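Long-range contact in aromatic-amino-acid:2-oxoglutarate transaminase (Candida albicans, PDB 6HND), which probably transfers amino groups between aromatic amino acids, perhaps also 2-aminoadipate, and 2-oxoglutarate with the help of pyridoxal 5'-phosphate: residues H48-D62 with T105-T117. Numbering follows the deposited sequence.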
ATOM      1  N   HIS B  48      22.076  -6.303   0.730  1.00 38.36           N
ATOM      2  CA  HIS B  48      21.905  -5.208   1.723  1.00 40.58           C
ATOM      3  C   HIS B  48      23.080  -4.217   1.681  1.00 40.36           C
ATOM      4  O   HIS B  48      22.873  -3.089   2.131  1.00 36.86           O
ATOM      5  CB  HIS B  48      21.657  -5.757   3.136  1.00 39.73           C
ATOM      6  CG  HIS B  48      22.816  -6.488   3.713  1.00 43.06           C
ATOM      7  ND1 HIS B  48      23.866  -5.829   4.338  1.00 43.86           N
ATOM      8  CD2 HIS B  48      23.105  -7.810   3.741  1.00 42.06           C
ATOM      9  CE1 HIS B  48      24.760  -6.719   4.710  1.00 47.50           C
ATOM     10  NE2 HIS B  48      24.309  -7.948   4.363  1.00 43.52           N
ATOM     11  N   GLY B  49      24.260  -4.598   1.169  1.00 42.01           N
ATOM     12  CA  GLY B  49      25.424  -3.686   1.060  1.00 39.32           C
ATOM     13  C   GLY B  49      25.127  -2.444   0.207  1.00 42.23           C
ATOM     14  O   GLY B  49      25.797  -1.400   0.399  1.00 37.83           O
ATOM     15  N   PHE B  50      24.177  -2.554  -0.719  1.00 34.95           N
ATOM     16  CA  PHE B  50      23.729  -1.458  -1.596  1.00 36.12           C
ATOM     17  C   PHE B  50      22.864  -0.430  -0.857  1.00 36.07           C
ATOM     18  O   PHE B  50      22.673   0.655  -1.401  1.00 34.30           O
ATOM     19  CB  PHE B  50      22.928  -2.043  -2.758  1.00 38.52           C
ATOM     20  CG  PHE B  50      23.764  -2.756  -3.791  1.00 36.90           C
ATOM     21  CD1 PHE B  50      24.686  -2.056  -4.554  1.00 40.11           C
ATOM     22  CD2 PHE B  50      23.642  -4.117  -3.986  1.00 38.60           C
ATOM     23  CE1 PHE B  50      25.460  -2.701  -5.511  1.00 42.34           C
ATOM     24  CE2 PHE B  50      24.417  -4.763  -4.937  1.00 40.92           C
ATOM     25  CZ  PHE B  50      25.323  -4.058  -5.701  1.00 40.05           C
ATOM     26  N   PHE B  51      22.311  -0.746   0.311  1.00 34.88           N
ATOM     27  CA  PHE B  51      21.318   0.135   0.985  1.00 36.40           C
ATOM     28  C   PHE B  51      22.033   1.343   1.589  1.00 37.90           C
ATOM     29  O   PHE B  51      23.013   1.177   2.318  1.00 38.72           O
ATOM     30  CB  PHE B  51      20.560  -0.610   2.080  1.00 36.94           C
ATOM     31  CG  PHE B  51      19.841  -1.860   1.665  1.00 34.01           C
ATOM     32  CD1 PHE B  51      19.522  -2.111   0.338  1.00 34.45           C
ATOM     33  CD2 PHE B  51      19.453  -2.776   2.627  1.00 36.00           C
ATOM     34  CE1 PHE B  51      18.836  -3.260  -0.011  1.00 35.17           C
ATOM     35  CE2 PHE B  51      18.753  -3.918   2.274  1.00 35.08           C
ATOM     36  CZ  PHE B  51      18.439  -4.158   0.960  1.00 34.98           C
ATOM     37  N   PRO B  52      21.554   2.583   1.337  1.00 34.76           N
ATOM     38  CA  PRO B  52      22.186   3.779   1.887  1.00 38.71           C
ATOM     39  C   PRO B  52      22.166   3.847   3.422  1.00 37.89           C
ATOM     40  O   PRO B  52      23.024   4.493   3.979  1.00 44.06           O
ATOM     41  CB  PRO B  52      21.356   4.952   1.311  1.00 41.81           C
ATOM     42  CG  PRO B  52      20.573   4.366   0.165  1.00 38.90           C
ATOM     43  CD  PRO B  52      20.383   2.904   0.518  1.00 37.36           C
ATOM     44  N   ILE B  53      21.197   3.193   4.063  1.00 36.64           N
ATOM     45  CA  ILE B  53      20.912   3.329   5.524  1.00 37.66           C
ATOM     46  C   ILE B  53      21.582   2.169   6.243  1.00 37.64           C
ATOM     47  O   ILE B  53      21.168   1.042   5.975  1.00 37.14           O
ATOM     48  CB  ILE B  53      19.396   3.323   5.820  1.00 38.79           C
ATOM     49  CG1 ILE B  53      18.665   4.517   5.187  1.00 38.24           C
ATOM     50  CG2 ILE B  53      19.173   3.241   7.314  1.00 39.63           C
ATOM     51  CD1 ILE B  53      17.150   4.437   5.209  1.00 34.85           C
ATOM     52  N   ASP B  54      22.545   2.459   7.127  1.00 41.31           N
ATOM     53  CA  ASP B  54      23.305   1.457   7.927  1.00 42.78           C
ATOM     54  C   ASP B  54      22.657   1.239   9.310  1.00 40.97           C
ATOM     55  O   ASP B  54      22.691   0.076   9.819  1.00 38.50           O
ATOM     56  CB  ASP B  54      24.762   1.902   8.069  1.00 47.80           C
ATOM     57  CG  ASP B  54      25.665   0.868   8.706  1.00 46.97           C
ATOM     58  OD1 ASP B  54      25.988  -0.120   8.031  1.00 52.01           O
ATOM     59  OD2 ASP B  54      25.981   1.038   9.892  1.00 52.44           O
ATOM     60  N   SER B  55      22.109   2.295   9.922  1.00 35.44           N
ATOM     61  CA  SER B  55      21.412   2.204  11.237  1.00 40.54           C
ATOM     62  C   SER B  55      20.438   3.380  11.419  1.00 40.05           C
ATOM     63  O   SER B  55      20.588   4.410  10.749  1.00 40.57           O
ATOM     64  CB  SER B  55      22.401   2.104  12.399  1.00 39.81           C
ATOM     65  OG  SER B  55      22.929   3.381  12.785  1.00 39.25           O
ATOM     66  N   ILE B  56      19.479   3.217  12.324  1.00 39.40           N
ATOM     67  CA  ILE B  56      18.425   4.231  12.634  1.00 41.94           C
ATOM     68  C   ILE B  56      18.301   4.312  14.160  1.00 37.23           C
ATOM     69  O   ILE B  56      18.299   3.257  14.809  1.00 37.40           O
ATOM     70  CB  ILE B  56      17.085   3.897  11.941  1.00 39.19           C
ATOM     71  CG1 ILE B  56      17.260   3.770  10.426  1.00 40.05           C
ATOM     72  CG2 ILE B  56      16.010   4.911  12.290  1.00 36.64           C
ATOM     73  CD1 ILE B  56      15.979   3.427   9.710  1.00 39.40           C
ATOM     74  N   ASP B  57      18.304   5.529  14.692  1.00 34.39           N
ATOM     75  CA  ASP B  57      17.996   5.819  16.111  1.00 36.48           C
ATOM     76  C   ASP B  57      16.617   6.442  16.109  1.00 36.11           C
ATOM     77  O   ASP B  57      16.420   7.433  15.371  1.00 39.97           O
ATOM     78  CB  ASP B  57      19.049   6.737  16.734  1.00 41.44           C
ATOM     79  CG  ASP B  57      20.428   6.110  16.716  1.00 40.50           C
ATOM     80  OD1 ASP B  57      20.573   5.054  17.360  1.00 45.23           O
ATOM     81  OD2 ASP B  57      21.318   6.646  16.021  1.00 43.31           O
ATOM     82  N   VAL B  58      15.682   5.818  16.811  1.00 39.28           N
ATOM     83  CA  VAL B  58      14.275   6.295  16.919  1.00 38.63           C
ATOM     84  C   VAL B  58      14.149   6.845  18.334  1.00 39.44           C
ATOM     85  O   VAL B  58      14.235   6.039  19.267  1.00 33.90           O
ATOM     86  CB  VAL B  58      13.251   5.174  16.642  1.00 37.60           C
ATOM     87  CG1 VAL B  58      11.820   5.678  16.756  1.00 36.05           C
ATOM     88  CG2 VAL B  58      13.477   4.545  15.273  1.00 40.26           C
ATOM     89  N   ASN B  59      13.997   8.164  18.445  1.00 39.36           N
ATOM     90  CA  ASN B  59      13.976   8.920  19.723  1.00 40.19           C
ATOM     91  C   ASN B  59      12.513   9.191  20.102  1.00 40.63           C
ATOM     92  O   ASN B  59      11.775   9.758  19.258  1.00 40.24           O
ATOM     93  CB  ASN B  59      14.805  10.204  19.605  1.00 39.82           C
ATOM     94  CG  ASN B  59      16.126   9.959  18.915  1.00 40.82           C
ATOM     95  OD1 ASN B  59      16.815   8.992  19.241  1.00 41.07           O
ATOM     96  ND2 ASN B  59      16.473  10.809  17.956  1.00 35.93           N
ATOM     97  N   LEU B  60      12.128   8.789  21.317  1.00 38.47           N
ATOM     98  CA  LEU B  60      10.714   8.646  21.732  1.00 44.56           C
ATOM     99  C   LEU B  60      10.365   9.619  22.860  1.00 42.25           C
ATOM    100  O   LEU B  60      11.269  10.205  23.486  1.00 45.67           O
ATOM    101  CB  LEU B  60      10.480   7.208  22.182  1.00 45.57           C
ATOM    102  CG  LEU B  60      10.862   6.139  21.164  1.00 48.41           C
ATOM    103  CD1 LEU B  60      10.911   4.796  21.850  1.00 50.90           C
ATOM    104  CD2 LEU B  60       9.875   6.105  19.991  1.00 46.33           C
ATOM    105  N   VAL B  61       9.071   9.782  23.070  1.00 41.18           N
ATOM    106  CA  VAL B  61       8.492  10.448  24.266  1.00 43.80           C
ATOM    107  C   VAL B  61       8.095   9.329  25.217  1.00 44.60           C
ATOM    108  O   VAL B  61       7.941   8.194  24.741  1.00 50.20           O
ATOM    109  CB  VAL B  61       7.315  11.366  23.886  1.00 42.60           C
ATOM    110  CG1 VAL B  61       7.783  12.441  22.928  1.00 44.30           C
ATOM    111  CG2 VAL B  61       6.123  10.610  23.299  1.00 43.64           C
ATOM    112  N   ASP B  62       7.990   9.635  26.509  1.00 51.94           N
ATOM    113  CA  ASP B  62       7.568   8.678  27.567  1.00 53.47           C
ATOM    114  C   ASP B  62       6.054   8.763  27.753  1.00 50.16           C
ATOM    115  O   ASP B  62       5.446   7.752  28.165  1.00 54.26           O
ATOM    116  CB  ASP B  62       8.320   8.959  28.860  1.00 57.48           C
ATOM    117  CG  ASP B  62       9.800   8.774  28.653  1.00 58.17           C
ATOM    118  OD1 ASP B  62      10.190   7.665  28.222  1.00 61.95           O
ATOM    119  OD2 ASP B  62      10.520   9.748  28.857  1.00 61.35           O
ATOM    120  N   THR B 105      16.267  12.275  33.644  1.00 89.59           N
ATOM    121  CA  THR B 105      16.082  10.999  32.890  1.00 86.08           C
ATOM    122  C   THR B 105      16.609  11.189  31.467  1.00 82.72           C
ATOM    123  O   THR B 105      16.188  12.114  30.769  1.00 74.41           O
ATOM    124  CB  THR B 105      14.606  10.559  32.840  1.00 86.98           C
ATOM    125  OG1 THR B 105      13.821  11.370  33.714  1.00 94.72           O
ATOM    126  CG2 THR B 105      14.390   9.110  33.218  1.00 84.25           C
ATOM    127  N   PRO B 106      17.543  10.337  30.981  1.00 80.13           N
ATOM    128  CA  PRO B 106      17.830  10.268  29.545  1.00 74.87           C
ATOM    129  C   PRO B 106      16.560  10.001  28.706  1.00 68.50           C
ATOM    130  O   PRO B 106      15.640   9.329  29.161  1.00 53.13           O
ATOM    131  CB  PRO B 106      18.843   9.116  29.424  1.00 80.88           C
ATOM    132  CG  PRO B 106      19.481   9.022  30.799  1.00 78.81           C
ATOM    133  CD  PRO B 106      18.394   9.435  31.772  1.00 80.54           C
ATOM    134  N   GLN B 107      16.515  10.566  27.499  1.00 60.07           N
ATOM    135  CA  GLN B 107      15.435  10.318  26.521  1.00 52.68           C
ATOM    136  C   GLN B 107      15.480   8.841  26.107  1.00 48.17           C
ATOM    137  O   GLN B 107      16.584   8.268  25.986  1.00 45.54           O
ATOM    138  CB  GLN B 107      15.586  11.245  25.318  1.00 52.90           C
ATOM    139  CG  GLN B 107      14.426  11.125  24.352  1.00 51.29           C
ATOM    140  CD  GLN B 107      14.581  11.964  23.115  1.00 50.56           C
ATOM    141  OE1 GLN B 107      15.654  12.492  22.815  1.00 51.92           O
ATOM    142  NE2 GLN B 107      13.486  12.079  22.383  1.00 51.57           N
ATOM    143  N   SER B 108      14.306   8.238  25.950  1.00 48.50           N
ATOM    144  CA  SER B 108      14.140   6.857  25.442  1.00 47.94           C
ATOM    145  C   SER B 108      14.491   6.865  23.958  1.00 44.67           C
ATOM    146  O   SER B 108      14.026   7.765  23.230  1.00 38.72           O
ATOM    147  CB  SER B 108      12.756   6.352  25.664  1.00 52.83           C
ATOM    148  OG  SER B 108      12.517   6.156  27.046  1.00 55.21           O
ATOM    149  N   THR B 109      15.350   5.937  23.552  1.00 43.19           N
ATOM    150  CA  THR B 109      15.795   5.789  22.150  1.00 44.71           C
ATOM    151  C   THR B 109      15.901   4.297  21.821  1.00 39.46           C
ATOM    152  O   THR B 109      16.303   3.497  22.679  1.00 43.18           O
ATOM    153  CB  THR B 109      17.059   6.631  21.914  1.00 47.24           C
ATOM    154  OG1 THR B 109      17.455   6.418  20.554  1.00 47.38           O
ATOM    155  CG2 THR B 109      18.171   6.302  22.885  1.00 47.55           C
ATOM    156  N   VAL B 110      15.501   3.927  20.622  1.00 37.70           N
ATOM    157  CA  VAL B 110      15.700   2.554  20.083  1.00 38.33           C
ATOM    158  C   VAL B 110      16.704   2.657  18.924  1.00 35.90           C
ATOM    159  O   VAL B 110      16.544   3.525  18.046  1.00 39.42           O
ATOM    160  CB  VAL B 110      14.346   1.958  19.672  1.00 40.29           C
ATOM    161  CG1 VAL B 110      14.465   0.577  19.045  1.00 45.40           C
ATOM    162  CG2 VAL B 110      13.406   1.924  20.862  1.00 46.93           C
ATOM    163  N   HIS B 111      17.720   1.816  18.938  1.00 36.56           N
ATOM    164  CA  HIS B 111      18.722   1.711  17.850  1.00 39.53           C
ATOM    165  C   HIS B 111      18.372   0.504  16.972  1.00 41.58           C
ATOM    166  O   HIS B 111      18.224  -0.631  17.499  1.00 40.27           O
ATOM    167  CB  HIS B 111      20.135   1.619  18.439  1.00 37.98           C
ATOM    168  CG  HIS B 111      21.186   1.557  17.395  1.00 36.10           C
ATOM    169  ND1 HIS B 111      21.675   2.698  16.810  1.00 38.03           N
ATOM    170  CD2 HIS B 111      21.791   0.502  16.794  1.00 35.35           C
ATOM    171  CE1 HIS B 111      22.581   2.364  15.899  1.00 37.94           C
ATOM    172  NE2 HIS B 111      22.667   1.012  15.867  1.00 36.67           N
ATOM    173  N   ILE B 112      18.222   0.746  15.675  1.00 41.89           N
ATOM    174  CA  ILE B 112      17.927  -0.315  14.674  1.00 42.14           C
ATOM    175  C   ILE B 112      19.199  -0.530  13.864  1.00 41.18           C
ATOM    176  O   ILE B 112      19.566   0.374  13.096  1.00 45.21           O
ATOM    177  CB  ILE B 112      16.722   0.069  13.793  1.00 42.89           C
ATOM    178  CG1 ILE B 112      15.492   0.415  14.645  1.00 39.91           C
ATOM    179  CG2 ILE B 112      16.463  -1.046  12.778  1.00 45.61           C
ATOM    180  CD1 ILE B 112      14.285   0.884  13.858  1.00 38.03           C
ATOM    181  N   SER B 113      19.846  -1.676  14.050  1.00 44.09           N
ATOM    182  CA  SER B 113      21.149  -2.028  13.417  1.00 44.36           C
ATOM    183  C   SER B 113      20.911  -2.790  12.102  1.00 39.91           C
ATOM    184  O   SER B 113      19.789  -3.345  11.892  1.00 40.85           O
ATOM    185  CB  SER B 113      22.002  -2.821  14.396  1.00 46.64           C
ATOM    186  OG  SER B 113      21.303  -3.970  14.873  1.00 46.85           O
ATOM    187  N   ARG B 114      21.940  -2.859  11.266  1.00 38.31           N
ATOM    188  CA  ARG B 114      21.927  -3.640  10.009  1.00 37.29           C
ATOM    189  C   ARG B 114      21.537  -5.081  10.326  1.00 39.98           C
ATOM    190  O   ARG B 114      20.701  -5.636   9.577  1.00 44.19           O
ATOM    191  CB  ARG B 114      23.274  -3.549   9.292  1.00 38.69           C
ATOM    192  CG  ARG B 114      23.295  -4.212   7.921  1.00 36.52           C
ATOM    193  CD  ARG B 114      24.674  -4.108   7.289  1.00 37.92           C
ATOM    194  NE  ARG B 114      24.984  -2.730   6.903  1.00 39.17           N
ATOM    195  CZ  ARG B 114      24.627  -2.138   5.761  1.00 40.88           C
ATOM    196  NH1 ARG B 114      23.967  -2.800   4.826  1.00 42.35           N
ATOM    197  NH2 ARG B 114      24.952  -0.874   5.547  1.00 43.40           N
ATOM    198  N   HIS B 115      22.067  -5.655  11.410  1.00 42.09           N
ATOM    199  CA  HIS B 115      21.936  -7.108  11.721  1.00 43.63           C
ATOM    200  C   HIS B 115      21.488  -7.304  13.161  1.00 43.38           C
ATOM    201  O   HIS B 115      22.018  -6.598  14.030  1.00 47.53           O
ATOM    202  CB  HIS B 115      23.256  -7.876  11.507  1.00 40.17           C
ATOM    203  CG  HIS B 115      23.779  -7.800  10.111  1.00 42.44           C
ATOM    204  ND1 HIS B 115      23.211  -8.509   9.074  1.00 36.76           N
ATOM    205  CD2 HIS B 115      24.810  -7.099   9.581  1.00 42.68           C
ATOM    206  CE1 HIS B 115      23.898  -8.276   7.975  1.00 39.53           C
ATOM    207  NE2 HIS B 115      24.865  -7.399   8.246  1.00 40.90           N
ATOM    208  N   THR B 116      20.597  -8.275  13.382  1.00 44.37           N
ATOM    209  CA  THR B 116      20.166  -8.725  14.725  1.00 44.22           C
ATOM    210  C   THR B 116      19.983 -10.241  14.708  1.00 45.82           C
ATOM    211  O   THR B 116      19.687 -10.776  13.625  1.00 45.11           O
ATOM    212  CB  THR B 116      18.875  -8.014  15.130  1.00 45.07           C
ATOM    213  OG1 THR B 116      18.765  -8.120  16.548  1.00 44.44           O
ATOM    214  CG2 THR B 116      17.652  -8.600  14.458  1.00 48.19           C
ATOM    215  N   THR B 117      20.123 -10.891  15.867  1.00 48.61           N
ATOM    216  CA  THR B 117      19.753 -12.321  16.098  1.00 53.12           C
ATOM    217  C   THR B 117      18.602 -12.407  17.114  1.00 54.13           C
ATOM    218  O   THR B 117      18.252 -13.532  17.529  1.00 54.47           O
ATOM    219  CB  THR B 117      20.987 -13.107  16.565  1.00 54.88           C
ATOM    220  OG1 THR B 117      21.501 -12.445  17.722  1.00 53.23           O
ATOM    221  CG2 THR B 117      22.072 -13.175  15.510  1.00 58.36           C
TER
HETATM  222  O   HOH W   1      25.007  -0.554   2.813  1.00 37.16           O
HETATM  223  O   HOH W   2      24.108  -1.282  11.840  1.00 47.65           O
HETATM  224  O   HOH W   3      19.336   4.780  19.591  1.00 54.12           O
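I56 and V58 on strand 53-60 make antiparallel hydrogen-bonded pairs with I112 and V110 on strand 109-113, the two strand axes 4.6 Å apart at their closest approach and running at 165°. A bond from L60 N to S108 O carries the pairing on. Branched aliphatic side chains suit the face turned to the protein: V58 CG2 meets I112 CD1 at 4.0 Å, L60 CD1 meets V110 CG2, and helices 124-127 and 375-388 cover this side. The face bearing S55, D57, N59, H111 and T109 is polar. H111 ND1 donates to D57 OD1 at 2.7 Å, in the imidazole plane but tilted out of the carboxylate plane on its syn side; CG anti to the backbone N (chi1 -178°) brings the ring over to the aspartate. N59 and T109 lie side by side, and the threonine OG1 donates to N59 OD1 in the carbonyl plane, while a water joins T109 OG1 to D57 OD1. This two-stranded antiparallel sheet, its strands linked by a long connection, most of it not modelled, continues into the second subunit: strand 53-60 pairs there, and the amide of N59 suits the interface because its ND2 can bond both S55 and D57 of that subunit. Beyond the paired strands, the R114 chain turns at chi3, which carries its guanidinium to H48 and D54. R114 NH2, 2.8 Å from D54 OD1, and R114 NE grip that one oxygen side-on in a salt bridge, a fit that would favour a charged aspartate. R114 NH1 reaches H48 ND1 at 3.1 Å in the ring plane, and H48 O from above its carbonyl plane, opposite F51 N. H115 and H48 form an offset edge-to-face pair, the H115 edge toward the H48 face, planes at 88°, while R114 CG rests on one face of H115.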